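Local coordinates for protein unsaturated glucuronyl hydrolase (Streptococcus agalactiae, PDB 2ZZR) that hydrolyses unsaturated disaccharides of hyaluronan, chondroitin and heparin, releasing the unsaturated uronic acid, at residues A135-A138 against T139-A143; L321-D325 against P326-T330; T330-Y333 against A334-M338. All blocks are in the same frame, centred on the assembly; numbering follows the deposited sequence. Where two conformers were deposited one is given.

Contact 1 (A135-A138 against T139-A143); sequences ALEA and TIKAA
Ala135, Leu136, Glu137 and Ala138 each accept a backbone hydrogen bond from the residue four places on, so 135-143 forms part of one regular alpha helix. The bond from Ile140 N to Leu136 O is 3.0 Å long.

Ala135 O is held twice. Thr139 N reaches it at 3.1 Å, and Thr139 OG1 also donates to it at 2.9 Å. The two donors come from opposite faces of the carbonyl plane. The chi1 of Thr139, -62°, sets OG1 beside its own backbone N, from where the hydroxyl can reach back one turn. The same OG1 is bonded to Thr124 OG1 on helix 115-130, so this buried hydroxyl has partners on both helices.

Glu137 and Lys141 form a salt bridge spaced i to i+4. Their extended chains lie side by side and point the same way. Lys141 NZ meets Glu137 OE1 at 2.8 Å on the anti lone pair, the one away from the other oxygen. Below the charges, Glu137 CG rests 3.8 Å from Lys141 CE. Lys141 NZ also hydrogen-bonds to Asn105 OD1, which ties the pair to helix 87-105.

Leu136 and Ile140 make an apolar contact, also lying side by side. Leu136 CD1 touches Ile140 CG1 at 4.1 Å.

The segment belongs to helix 133-147 of the alpha barrel of this family 88 enzyme. Helix 115-130 packs on it through Cys123 and Tyr119, and helix 180-189 through Phe184 and Leu181. Tyr194 of helix 192-209 meets Ile140 and Ala143. Leu101 of helix 87-105 touches Glu137 and Ala138.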
ATOM      1  N   ALA A 135      -7.325 -15.936 -13.450  1.00 21.63           N
ATOM      2  CA  ALA A 135      -6.879 -14.748 -12.712  1.00 21.04           C
ATOM      3  C   ALA A 135      -7.855 -13.582 -12.915  1.00 20.91           C
ATOM      4  O   ALA A 135      -8.196 -12.871 -11.961  1.00 20.52           O
ATOM      5  CB  ALA A 135      -5.464 -14.355 -13.128  1.00 21.00           C
ATOM      6  N   LEU A 136      -8.313 -13.399 -14.153  1.00 20.62           N
ATOM      7  CA  LEU A 136      -9.333 -12.404 -14.457  1.00 20.55           C
ATOM      8  C   LEU A 136     -10.652 -12.717 -13.748  1.00 20.40           C
ATOM      9  O   LEU A 136     -11.260 -11.838 -13.145  1.00 20.13           O
ATOM     10  CB  LEU A 136      -9.550 -12.282 -15.970  1.00 20.64           C
ATOM     11  CG  LEU A 136     -10.616 -11.293 -16.452  1.00 20.71           C
ATOM     12  CD1 LEU A 136     -10.312  -9.866 -15.987  1.00 20.68           C
ATOM     13  CD2 LEU A 136     -10.763 -11.344 -17.973  1.00 20.82           C
ATOM     14  N   GLU A 137     -11.079 -13.976 -13.827  1.00 20.14           N
ATOM     15  CA  GLU A 137     -12.318 -14.425 -13.198  1.00 20.25           C
ATOM     16  C   GLU A 137     -12.315 -14.119 -11.698  1.00 19.24           C
ATOM     17  O   GLU A 137     -13.279 -13.564 -11.171  1.00 19.17           O
ATOM     18  CB  GLU A 137     -12.502 -15.926 -13.429  1.00 20.19           C
ATOM     19  CG  GLU A 137     -13.784 -16.501 -12.845  1.00 21.40           C
ATOM     20  CD  GLU A 137     -13.841 -18.017 -12.939  1.00 22.04           C
ATOM     21  OE1 GLU A 137     -14.688 -18.614 -12.246  1.00 24.79           O
ATOM     22  OE2 GLU A 137     -13.035 -18.611 -13.689  1.00 24.15           O
ATOM     23  N   ALA A 138     -11.224 -14.476 -11.028  1.00 18.79           N
ATOM     24  CA  ALA A 138     -11.082 -14.230  -9.590  1.00 18.25           C
ATOM     25  C   ALA A 138     -11.132 -12.736  -9.283  1.00 18.11           C
ATOM     26  O   ALA A 138     -11.753 -12.318  -8.302  1.00 17.84           O
ATOM     27  CB  ALA A 138      -9.792 -14.838  -9.069  1.00 18.22           C
ATOM     28  N   THR A 139     -10.482 -11.937 -10.128  1.00 17.89           N
ATOM     29  CA  THR A 139     -10.462 -10.479  -9.956  1.00 17.87           C
ATOM     30  C   THR A 139     -11.869  -9.870 -10.025  1.00 17.88           C
ATOM     31  O   THR A 139     -12.256  -9.081  -9.151  1.00 17.63           O
ATOM     32  CB  THR A 139      -9.530  -9.795 -10.996  1.00 17.63           C
ATOM     33  OG1 THR A 139      -8.183 -10.252 -10.819  1.00 17.60           O
ATOM     34  CG2 THR A 139      -9.565  -8.290 -10.827  1.00 17.71           C
ATOM     35  N   ILE A 140     -12.637 -10.231 -11.055  1.00 17.83           N
ATOM     36  CA  ILE A 140     -13.987  -9.690 -11.215  1.00 18.03           C
ATOM     37  C   ILE A 140     -14.889 -10.118 -10.056  1.00 18.07           C
ATOM     38  O   ILE A 140     -15.621  -9.298  -9.502  1.00 17.66           O
ATOM     39  CB  ILE A 140     -14.615 -10.049 -12.590  1.00 18.05           C
ATOM     40  CG1 ILE A 140     -13.737  -9.517 -13.733  1.00 18.04           C
ATOM     41  CG2 ILE A 140     -16.046  -9.502 -12.699  1.00 18.73           C
ATOM     42  CD1 ILE A 140     -13.459  -8.013 -13.687  1.00 18.68           C
ATOM     43  N   LYS A 141     -14.805 -11.390  -9.675  1.00 18.12           N
ATOM     44  CA  LYS A 141     -15.578 -11.894  -8.536  1.00 18.14           C
ATOM     45  C   LYS A 141     -15.204 -11.157  -7.244  1.00 17.86           C
ATOM     46  O   LYS A 141     -16.082 -10.807  -6.453  1.00 17.61           O
ATOM     47  CB  LYS A 141     -15.414 -13.411  -8.392  1.00 18.15           C
ATOM     48  CG  LYS A 141     -16.170 -14.201  -9.459  1.00 18.95           C
ATOM     49  CD  LYS A 141     -15.834 -15.681  -9.392  1.00 20.19           C
ATOM     50  CE  LYS A 141     -16.706 -16.480 -10.360  1.00 21.45           C
ATOM     51  NZ  LYS A 141     -16.471 -17.939 -10.219  1.00 21.69           N
ATOM     52  N   ALA A 142     -13.907 -10.900  -7.056  1.00 17.78           N
ATOM     53  CA  ALA A 142     -13.417 -10.100  -5.923  1.00 17.50           C
ATOM     54  C   ALA A 142     -13.950  -8.668  -5.943  1.00 17.25           C
ATOM     55  O   ALA A 142     -14.316  -8.130  -4.898  1.00 17.34           O
ATOM     56  CB  ALA A 142     -11.890 -10.099  -5.885  1.00 17.54           C
ATOM     57  N   ALA A 143     -13.990  -8.055  -7.127  1.00 17.02           N
ATOM     58  CA  ALA A 143     -14.539  -6.712  -7.285  1.00 16.93           C
ATOM     59  C   ALA A 143     -16.010  -6.685  -6.856  1.00 17.09           C
ATOM     60  O   ALA A 143     -16.421  -5.805  -6.104  1.00 16.91           O
ATOM     61  CB  ALA A 143     -14.381  -6.225  -8.722  1.00 16.72           C
TER

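Contact 2 (L321-D325 against P326-T330)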
ATOM      1  N   LEU A 321       3.182  14.531 -12.504  1.00 13.65           N
ATOM      2  CA  LEU A 321       3.423  15.871 -11.959  1.00 13.58           C
ATOM      3  C   LEU A 321       4.079  16.763 -13.014  1.00 13.41           C
ATOM      4  O   LEU A 321       5.066  16.353 -13.639  1.00 13.76           O
ATOM      5  CB  LEU A 321       4.313  15.784 -10.717  1.00 13.39           C
ATOM      6  CG  LEU A 321       4.328  16.998  -9.786  1.00 14.38           C
ATOM      7  CD1 LEU A 321       2.991  17.165  -9.076  1.00 15.02           C
ATOM      8  CD2 LEU A 321       5.441  16.827  -8.771  1.00 13.59           C
ATOM      9  N   PRO A 322       3.518  17.966 -13.248  1.00 13.39           N
ATOM     10  CA  PRO A 322       4.153  18.879 -14.207  1.00 13.29           C
ATOM     11  C   PRO A 322       5.629  19.165 -13.940  1.00 13.46           C
ATOM     12  O   PRO A 322       6.051  19.337 -12.785  1.00 12.91           O
ATOM     13  CB  PRO A 322       3.331  20.169 -14.060  1.00 13.19           C
ATOM     14  CG  PRO A 322       1.981  19.683 -13.660  1.00 13.56           C
ATOM     15  CD  PRO A 322       2.273  18.544 -12.702  1.00 13.33           C
ATOM     16  N   GLU A 323       6.403  19.236 -15.022  1.00 13.27           N
ATOM     17  CA  GLU A 323       7.819  19.585 -14.951  1.00 13.68           C
ATOM     18  C   GLU A 323       8.052  20.929 -14.264  1.00 13.70           C
ATOM     19  O   GLU A 323       9.103  21.142 -13.665  1.00 13.95           O
ATOM     20  CB  GLU A 323       8.434  19.614 -16.358  1.00 14.08           C
ATOM     21  CG  GLU A 323       8.734  18.225 -16.922  1.00 14.04           C
ATOM     22  CD  GLU A 323       9.832  17.507 -16.158  1.00 14.81           C
ATOM     23  OE1 GLU A 323       9.548  16.454 -15.549  1.00 14.97           O
ATOM     24  OE2 GLU A 323      10.979  17.998 -16.156  1.00 15.28           O
ATOM     25  N   VAL A 324       7.071  21.825 -14.361  1.00 13.70           N
ATOM     26  CA  VAL A 324       7.178  23.167 -13.770  1.00 14.04           C
ATOM     27  C   VAL A 324       6.878  23.189 -12.268  1.00 14.38           C
ATOM     28  O   VAL A 324       7.050  24.225 -11.619  1.00 14.58           O
ATOM     29  CB  VAL A 324       6.272  24.212 -14.484  1.00 13.87           C
ATOM     30  CG1 VAL A 324       6.676  24.357 -15.953  1.00 14.23           C
ATOM     31  CG2 VAL A 324       4.788  23.870 -14.354  1.00 14.26           C
ATOM     32  N   ASP A 325       6.419  22.067 -11.718  1.00 14.51           N
ATOM     33  CA  ASP A 325       6.187  22.016 -10.270  1.00 14.82           C
ATOM     34  C   ASP A 325       7.538  22.182  -9.570  1.00 14.79           C
ATOM     35  O   ASP A 325       8.452  21.392  -9.802  1.00 14.80           O
ATOM     36  CB  ASP A 325       5.491  20.716  -9.853  1.00 14.69           C
ATOM     37  CG  ASP A 325       5.088  20.719  -8.377  1.00 14.90           C
ATOM     38  OD1 ASP A 325       3.883  20.607  -8.080  1.00 16.10           O
ATOM     39  OD2 ASP A 325       5.981  20.836  -7.523  1.00 14.78           O
ATOM     40  N   PRO A 326       7.675  23.225  -8.715  1.00 15.20           N
ATOM     41  CA  PRO A 326       8.987  23.556  -8.154  1.00 15.39           C
ATOM     42  C   PRO A 326       9.540  22.479  -7.219  1.00 15.23           C
ATOM     43  O   PRO A 326      10.729  22.496  -6.899  1.00 15.74           O
ATOM     44  CB  PRO A 326       8.727  24.863  -7.389  1.00 15.47           C
ATOM     45  CG  PRO A 326       7.286  24.835  -7.061  1.00 15.51           C
ATOM     46  CD  PRO A 326       6.623  24.134  -8.227  1.00 15.54           C
ATOM     47  N   ASP A 327       8.687  21.546  -6.813  1.00 15.27           N
ATOM     48  CA  ASP A 327       9.103  20.471  -5.916  1.00 15.22           C
ATOM     49  C   ASP A 327       9.298  19.124  -6.600  1.00 14.95           C
ATOM     50  O   ASP A 327       9.682  18.155  -5.944  1.00 14.45           O
ATOM     51  CB  ASP A 327       8.107  20.328  -4.767  1.00 15.56           C
ATOM     52  CG  ASP A 327       8.207  21.463  -3.757  1.00 16.75           C
ATOM     53  OD1 ASP A 327       9.275  22.104  -3.658  1.00 19.84           O
ATOM     54  OD2 ASP A 327       7.203  21.711  -3.073  1.00 18.90           O
ATOM     55  N   LYS A 328       9.053  19.060  -7.912  1.00 14.75           N
ATOM     56  CA  LYS A 328       9.173  17.787  -8.630  1.00 14.43           C
ATOM     57  C   LYS A 328      10.550  17.160  -8.469  1.00 14.74           C
ATOM     58  O   LYS A 328      10.663  15.977  -8.149  1.00 14.67           O
ATOM     59  CB  LYS A 328       8.825  17.928 -10.117  1.00 14.05           C
ATOM     60  CG  LYS A 328       8.791  16.579 -10.825  1.00 14.01           C
ATOM     61  CD  LYS A 328       8.299  16.669 -12.258  1.00 13.08           C
ATOM     62  CE  LYS A 328       8.135  15.266 -12.839  1.00 13.77           C
ATOM     63  NZ  LYS A 328       7.511  15.296 -14.208  1.00 13.33           N
ATOM     64  N   GLU A 329      11.599  17.952  -8.682  1.00 15.04           N
ATOM     65  CA  GLU A 329      12.948  17.437  -8.528  1.00 15.64           C
ATOM     66  C   GLU A 329      13.235  17.007  -7.081  1.00 15.52           C
ATOM     67  O   GLU A 329      13.873  15.972  -6.847  1.00 15.47           O
ATOM     68  CB  GLU A 329      13.979  18.456  -9.005  1.00 16.22           C
ATOM     69  CG  GLU A 329      15.387  17.952  -8.822  1.00 18.18           C
ATOM     70  CD  GLU A 329      16.377  18.650  -9.704  1.00 22.06           C
ATOM     71  OE1 GLU A 329      16.740  19.803  -9.381  1.00 23.72           O
ATOM     72  OE2 GLU A 329      16.802  18.031 -10.706  1.00 22.04           O
ATOM     73  N   THR A 330      12.755  17.794  -6.120  1.00 15.15           N
ATOM     74  CA  THR A 330      12.864  17.414  -4.704  1.00 15.11           C
ATOM     75  C   THR A 330      12.227  16.042  -4.439  1.00 14.72           C
ATOM     76  O   THR A 330      12.841  15.200  -3.779  1.00 14.35           O
ATOM     77  CB  THR A 330      12.272  18.488  -3.778  1.00 15.37           C
ATOM     78  OG1 THR A 330      12.896  19.744  -4.057  1.00 16.31           O
ATOM     79  CG2 THR A 330      12.519  18.136  -2.304  1.00 15.55           C
TER
HETATM   80  O   HOH W   1      11.218  20.678  -9.969  1.00 15.14           O
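Lys328 reaches back over the loop and grips it at two points with its ammonium group. Lys328 NZ donates to Leu321 O at 2.7 Å, nearly in line with the carbonyl bond. Lys328 NZ also makes a salt bridge to Glu323 OE1 at 2.7 Å, on the anti side and 20° out of the carboxylate plane. The lysine chain is fully extended, with CG anti to the backbone N (chi1 -173°), and this carries NZ the whole way to the loop. Glu323 bends at chi2 (-67°) and comes across to meet it. Lower down, Leu321 CD2 lies 3.8 Å from Lys328 CB, the two side chains running in opposite directions.

Asp325 caps the turn that leads into helix 328-346. Its OD2 accepts from Asp327 N at 2.9 Å, a capping bond that closes an Asx turn across Pro326. Its backbone O accepts from Lys328 N at 3.1 Å, which closes a type I turn. This donor stands well above the carbonyl plane.

A water extends the turn into the helix. It donates to Asp325 O at 2.9 Å and accepts from Glu329 N. Before this, a type I turn from Pro322 to Asp325 is closed by Asp325 N on Pro322 O at 3.0 Å. Further out, Asp325 OD1 forms a salt bridge with Lys272 on helix 265-280, whose Ile268 also packs on Leu321.

Contact 3 (T330-Y333 against A334-M338)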
ATOM      1  N   THR A 330      12.755  17.794  -6.120  1.00 15.15           N
ATOM      2  CA  THR A 330      12.864  17.414  -4.704  1.00 15.11           C
ATOM      3  C   THR A 330      12.227  16.042  -4.439  1.00 14.72           C
ATOM      4  O   THR A 330      12.841  15.200  -3.779  1.00 14.35           O
ATOM      5  CB  THR A 330      12.272  18.488  -3.778  1.00 15.37           C
ATOM      6  OG1 THR A 330      12.896  19.744  -4.057  1.00 16.31           O
ATOM      7  CG2 THR A 330      12.519  18.136  -2.304  1.00 15.55           C
ATOM      8  N   TYR A 331      11.020  15.815  -4.963  1.00 13.97           N
ATOM      9  CA  TYR A 331      10.353  14.514  -4.810  1.00 13.50           C
ATOM     10  C   TYR A 331      11.171  13.377  -5.408  1.00 13.44           C
ATOM     11  O   TYR A 331      11.291  12.312  -4.799  1.00 13.59           O
ATOM     12  CB  TYR A 331       8.949  14.514  -5.425  1.00 13.19           C
ATOM     13  CG  TYR A 331       7.906  15.357  -4.716  1.00 13.59           C
ATOM     14  CD1 TYR A 331       7.082  16.216  -5.443  1.00 13.71           C
ATOM     15  CD2 TYR A 331       7.723  15.282  -3.329  1.00 13.29           C
ATOM     16  CE1 TYR A 331       6.099  16.987  -4.817  1.00 13.17           C
ATOM     17  CE2 TYR A 331       6.737  16.058  -2.688  1.00 13.44           C
ATOM     18  CZ  TYR A 331       5.937  16.905  -3.440  1.00 13.57           C
ATOM     19  OH  TYR A 331       4.971  17.679  -2.836  1.00 13.61           O
ATOM     20  N   LYS A 332      11.736  13.596  -6.593  1.00 13.60           N
ATOM     21  CA  LYS A 332      12.569  12.576  -7.230  1.00 13.60           C
ATOM     22  C   LYS A 332      13.746  12.203  -6.332  1.00 13.72           C
ATOM     23  O   LYS A 332      14.024  11.023  -6.102  1.00 13.56           O
ATOM     24  CB  LYS A 332      13.078  13.049  -8.598  1.00 13.33           C
ATOM     25  CG  LYS A 332      13.967  12.038  -9.317  1.00 14.20           C
ATOM     26  CD  LYS A 332      14.923  12.746 -10.277  1.00 15.06           C
ATOM     27  CE  LYS A 332      15.928  11.774 -10.880  1.00 16.60           C
ATOM     28  NZ  LYS A 332      15.314  10.928 -11.934  1.00 16.20           N
ATOM     29  N   TYR A 333      14.434  13.216  -5.823  1.00 14.09           N
ATOM     30  CA  TYR A 333      15.579  12.975  -4.969  1.00 14.72           C
ATOM     31  C   TYR A 333      15.158  12.392  -3.628  1.00 14.58           C
ATOM     32  O   TYR A 333      15.852  11.532  -3.094  1.00 14.97           O
ATOM     33  CB  TYR A 333      16.432  14.237  -4.827  1.00 15.58           C
ATOM     34  CG  TYR A 333      17.397  14.376  -5.977  1.00 16.50           C
ATOM     35  CD1 TYR A 333      16.976  14.884  -7.213  1.00 16.56           C
ATOM     36  CD2 TYR A 333      18.719  13.954  -5.851  1.00 17.70           C
ATOM     37  CE1 TYR A 333      17.859  14.991  -8.285  1.00 18.59           C
ATOM     38  CE2 TYR A 333      19.611  14.055  -6.917  1.00 18.33           C
ATOM     39  CZ  TYR A 333      19.173  14.572  -8.129  1.00 18.28           C
ATOM     40  OH  TYR A 333      20.054  14.669  -9.179  1.00 19.29           O
ATOM     41  N   ALA A 334      14.006  12.824  -3.122  1.00 14.73           N
ATOM     42  CA  ALA A 334      13.446  12.278  -1.882  1.00 14.17           C
ATOM     43  C   ALA A 334      13.208  10.773  -1.979  1.00 14.40           C
ATOM     44  O   ALA A 334      13.620  10.026  -1.099  1.00 14.55           O
ATOM     45  CB  ALA A 334      12.164  13.006  -1.489  1.00 14.33           C
ATOM     46  N   MET A 335      12.562  10.315  -3.048  1.00 14.24           N
ATOM     47  CA  MET A 335      12.288   8.879  -3.169  1.00 14.43           C
ATOM     48  C   MET A 335      13.566   8.047  -3.336  1.00 14.56           C
ATOM     49  O   MET A 335      13.650   6.937  -2.821  1.00 14.47           O
ATOM     50  CB  MET A 335      11.250   8.578  -4.257  1.00 14.48           C
ATOM     51  CG  MET A 335      11.703   8.831  -5.672  1.00 14.69           C
ATOM     52  SD  MET A 335      10.479   8.227  -6.838  1.00 14.46           S
ATOM     53  CE  MET A 335      11.392   8.536  -8.362  1.00 14.25           C
ATOM     54  N   HIS A 336      14.559   8.595  -4.035  1.00 15.10           N
ATOM     55  CA  HIS A 336      15.874   7.955  -4.146  1.00 15.74           C
ATOM     56  C   HIS A 336      16.574   7.815  -2.790  1.00 16.19           C
ATOM     57  O   HIS A 336      17.125   6.748  -2.497  1.00 16.44           O
ATOM     58  CB  HIS A 336      16.770   8.717  -5.122  1.00 15.76           C
ATOM     59  CG  HIS A 336      16.609   8.293  -6.548  1.00 15.78           C
ATOM     60  ND1 HIS A 336      15.569   8.722  -7.343  1.00 17.30           N
ATOM     61  CD2 HIS A 336      17.366   7.482  -7.324  1.00 15.87           C
ATOM     62  CE1 HIS A 336      15.696   8.199  -8.551  1.00 14.78           C
ATOM     63  NE2 HIS A 336      16.780   7.446  -8.566  1.00 17.83           N
ATOM     64  N   THR A 337      16.548   8.881  -1.985  1.00 16.63           N
ATOM     65  CA  THR A 337      17.181   8.871  -0.664  0.50 17.07           C
ATOM     66  C   THR A 337      16.512   7.851   0.257  1.00 17.28           C
ATOM     67  O   THR A 337      17.194   7.089   0.952  1.00 17.24           O
ATOM     68  CB  THR A 337      17.134  10.263   0.006  0.50 17.21           C
ATOM     69  OG1 THR A 337      17.510  11.268  -0.942  0.50 18.48           O
ATOM     70  CG2 THR A 337      18.085  10.318   1.194  0.50 17.04           C
ATOM     71  N   MET A 338      15.180   7.845   0.249  1.00 16.89           N
ATOM     72  CA  MET A 338      14.383   6.943   1.074  1.00 17.08           C
ATOM     73  C   MET A 338      14.625   5.489   0.680  1.00 16.88           C
ATOM     74  O   MET A 338      14.877   4.639   1.536  1.00 16.77           O
ATOM     75  CB  MET A 338      12.899   7.306   0.961  1.00 16.48           C
ATOM     76  CG  MET A 338      12.564   8.709   1.495  1.00 17.11           C
ATOM     77  SD  MET A 338      11.016   9.366   0.822  1.00 18.71           S
ATOM     78  CE  MET A 338       9.849   8.484   1.846  1.00 17.18           C
TER
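The His336 side chain bonds to the backbone carbonyl of Lys332. His336 ND1 donates to Lys332 O at 3.0 Å, with the oxygen at the ring edge and near the ring plane. His336 N donates to Lys332 O as well, at 3.2 Å. The two come from opposite faces of the carbonyl plane, ND1 standing well above it. The ND1 bond helps to fix the rotation of the imidazole. Lys332 runs alongside the ring, its CG 4.2 Å from His336 ND1. In one of two deposited conformers, Thr337 OG1 donates to Tyr333 O at 2.7 Å, on the opposite face of that carbonyl from Thr337 N. This OG1 also bonds to Ser20 OG.

The remaining backbone bonds are those of an alpha helix. Ala334 N reaches Thr330 O at 2.7 Å, and Met335 N reaches Tyr331 O at 2.9 Å. All lie on helix 328-346, one of the helices of the alpha barrel, packed against helices 265-280 and 304-318.

Carbon atoms also pack closely on carbonyl oxygens. Met335 CG sits between its backbone N and carbonyl carbon (chi1 69°), a crowded position, and presses to 3.2 Å from Lys332 O. Ala334 CB lies 3.2 Å from Thr330 O.

Among the aromatic rings, Tyr331 meets Phe271 edge-to-face with its OH bonded to Asn276 OD1, and His336 meets Phe389 with their planes inclined at about 55°.

Contacts 2 and 3 follow one another on the chain and share Thr330. Contact 2 starts helix 328-346 and contact 3 carries it onward. Their centres are about 12 Å apart, and they touch where Leu321 CD2 packs on Tyr331 CD1 at 3.8 Å. Helix 265-280 serves both, through Lys272 and Asn276. Contact 1 lies on the opposite side of the chain's centre from contact 3, with centres about 35 Å apart. It lies closest to the likely catalytic site, without touching it: the side chain of Ala142 is about 10 Å from that of Asp114, the probable nucleophile. Contacts 2 and 3 lie away from the annotated sites.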